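Side-chain contact in L-Ribose isomerase (Acinetobacter, PDB 4Q0S), which isomerises L-ribose, probably to the ketose L-ribulose, and has a cupin barrel that holds a metal ion likely to take part in the reaction: residues S16-R19 and R20-D23. Numbering follows the deposited sequence.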
ATOM      1  N   SER A  16      -9.243  23.086  25.503  1.00 42.62           N
ATOM      2  CA  SER A  16      -8.835  21.693  25.537  1.00 41.62           C
ATOM      3  C   SER A  16      -9.584  20.922  24.468  1.00 39.87           C
ATOM      4  O   SER A  16     -10.438  21.469  23.771  1.00 39.90           O
ATOM      5  CB  SER A  16      -9.127  21.082  26.906  1.00 42.11           C
ATOM      6  OG  SER A  16     -10.523  20.984  27.122  1.00 43.68           O
ATOM      7  N   ILE A  17      -9.254  19.645  24.347  1.00 39.00           N
ATOM      8  CA  ILE A  17      -9.887  18.781  23.367  1.00 37.13           C
ATOM      9  C   ILE A  17     -10.600  17.661  24.119  1.00 36.16           C
ATOM     10  O   ILE A  17     -10.042  17.079  25.047  1.00 36.37           O
ATOM     11  CB  ILE A  17      -8.823  18.198  22.400  1.00 36.36           C
ATOM     12  CG1 ILE A  17      -9.466  17.211  21.428  1.00 35.90           C
ATOM     13  CG2 ILE A  17      -7.714  17.528  23.189  1.00 35.18           C
ATOM     14  CD1 ILE A  17      -8.499  16.677  20.388  1.00 35.93           C
ATOM     15  N   THR A  18     -11.839  17.372  23.735  1.00 35.59           N
ATOM     16  CA  THR A  18     -12.589  16.318  24.406  1.00 34.04           C
ATOM     17  C   THR A  18     -11.945  14.969  24.131  1.00 33.61           C
ATOM     18  O   THR A  18     -11.257  14.796  23.126  1.00 32.80           O
ATOM     19  CB  THR A  18     -14.052  16.264  23.925  1.00 34.87           C
ATOM     20  OG1 THR A  18     -14.104  15.755  22.586  1.00 31.45           O
ATOM     21  CG2 THR A  18     -14.675  17.653  23.968  1.00 30.08           C
ATOM     22  N   ARG A  19     -12.160  14.019  25.034  1.00 31.63           N
ATOM     23  CA  ARG A  19     -11.616  12.682  24.872  1.00 32.71           C
ATOM     24  C   ARG A  19     -12.093  12.092  23.551  1.00 32.31           C
ATOM     25  O   ARG A  19     -11.341  11.408  22.866  1.00 32.85           O
ATOM     26  CB  ARG A  19     -12.047  11.785  26.038  1.00 32.82           C
ATOM     27  CG  ARG A  19     -11.762  10.303  25.835  1.00 33.47           C
ATOM     28  CD  ARG A  19     -10.308  10.038  25.471  1.00 34.51           C
ATOM     29  NE  ARG A  19      -9.377  10.401  26.538  1.00 34.93           N
ATOM     30  CZ  ARG A  19      -8.058  10.266  26.443  1.00 35.25           C
ATOM     31  NH1 ARG A  19      -7.275  10.615  27.455  1.00 33.78           N
ATOM     32  NH2 ARG A  19      -7.522   9.778  25.331  1.00 33.93           N
ATOM     33  N   ARG A  20     -13.337  12.370  23.182  1.00 32.46           N
ATOM     34  CA  ARG A  20     -13.859  11.847  21.927  1.00 32.36           C
ATOM     35  C   ARG A  20     -13.148  12.471  20.722  1.00 31.83           C
ATOM     36  O   ARG A  20     -12.782  11.770  19.776  1.00 31.95           O
ATOM     37  CB  ARG A  20     -15.364  12.090  21.821  1.00 30.51           C
ATOM     38  CG  ARG A  20     -15.955  11.606  20.502  1.00 29.64           C
ATOM     39  CD  ARG A  20     -17.438  11.876  20.424  1.00 27.77           C
ATOM     40  NE  ARG A  20     -17.957  11.686  19.076  1.00 26.02           N
ATOM     41  CZ  ARG A  20     -19.244  11.779  18.757  1.00 29.54           C
ATOM     42  NH1 ARG A  20     -20.138  12.054  19.698  1.00 30.95           N
ATOM     43  NH2 ARG A  20     -19.639  11.616  17.500  1.00 27.72           N
ATOM     44  N   GLU A  21     -12.947  13.784  20.747  1.00 32.05           N
ATOM     45  CA  GLU A  21     -12.270  14.433  19.631  1.00 31.05           C
ATOM     46  C   GLU A  21     -10.845  13.902  19.525  1.00 29.80           C
ATOM     47  O   GLU A  21     -10.360  13.630  18.427  1.00 29.57           O
ATOM     48  CB  GLU A  21     -12.237  15.953  19.809  1.00 30.26           C
ATOM     49  CG  GLU A  21     -13.599  16.631  19.827  1.00 30.78           C
ATOM     50  CD  GLU A  21     -13.485  18.111  20.153  1.00 32.54           C
ATOM     51  OE1 GLU A  21     -12.675  18.447  21.047  1.00 31.97           O
ATOM     52  OE2 GLU A  21     -14.197  18.930  19.534  1.00 27.66           O
ATOM     53  N   TYR A  22     -10.184  13.737  20.668  1.00 28.51           N
ATOM     54  CA  TYR A  22      -8.817  13.250  20.675  1.00 28.63           C
ATOM     55  C   TYR A  22      -8.692  11.860  20.071  1.00 28.90           C
ATOM     56  O   TYR A  22      -7.917  11.642  19.138  1.00 29.23           O
ATOM     57  CB  TYR A  22      -8.247  13.213  22.090  1.00 28.20           C
ATOM     58  CG  TYR A  22      -6.772  12.899  22.078  1.00 28.34           C
ATOM     59  CD1 TYR A  22      -5.839  13.895  21.807  1.00 28.10           C
ATOM     60  CD2 TYR A  22      -6.313  11.594  22.255  1.00 27.81           C
ATOM     61  CE1 TYR A  22      -4.481  13.600  21.709  1.00 29.33           C
ATOM     62  CE2 TYR A  22      -4.960  11.285  22.158  1.00 27.81           C
ATOM     63  CZ  TYR A  22      -4.049  12.294  21.886  1.00 29.76           C
ATOM     64  OH  TYR A  22      -2.708  12.005  21.802  1.00 30.46           O
ATOM     65  N   ASP A  23      -9.449  10.916  20.616  1.00 29.23           N
ATOM     66  CA  ASP A  23      -9.413   9.546  20.125  1.00 29.94           C
ATOM     67  C   ASP A  23      -9.768   9.402  18.651  1.00 28.93           C
ATOM     68  O   ASP A  23      -9.052   8.731  17.906  1.00 29.52           O
ATOM     69  CB  ASP A  23     -10.330   8.660  20.964  1.00 28.28           C
ATOM     70  CG  ASP A  23      -9.720   8.302  22.295  1.00 31.35           C
ATOM     71  OD1 ASP A  23      -8.715   8.938  22.677  1.00 32.96           O
ATOM     72  OD2 ASP A  23     -10.241   7.389  22.968  1.00 32.02           O
TER
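With chi1 at 71°, Thr-18 sets OG1 between its own backbone N and carbonyl carbon, facing the start of helix 19-35, while Glu-21, its CG anti to the carbonyl carbon and its chain extended beyond, runs back past Thr-18 OG1 toward the backbone N of Thr-18. Glu-21 N donates to Thr-18 OG1 (2.9 Å), and Thr-18 N returns a bond to Glu-21 OE1 at 3.0 Å, meeting the anti side of the carboxylate somewhat out of its plane. This reciprocal pair is a capping box, with Thr-18 as N-cap; the first helical turn closes through Tyr-22 N to Thr-18 O and Asp-23 N to Arg-19 O. Ile-17, just before the cap, packs its CD1 3.9 Å from Tyr-22 CB, an apolar contact spanning the capping box as in a hydrophobic staple. Just after the cap, the Arg-19 chain bends at chi2 and chi3, bringing NH2 to the syn side of Asp-23 OD1, one turn further on, at 3.0 Å, a salt bridge almost in the guanidinium plane although the two flat groups are inclined by 66°. Arg-19 NH2 also pairs with Asp-47, and Glu-21 OE1 with Arg-14. Across the subunit interface, Glu-21 OE2 and Arg-20 form reciprocal salt bridges with Arg-20 and Glu-21 of the second subunit, where Arg-20 also bonds Phe-61 O.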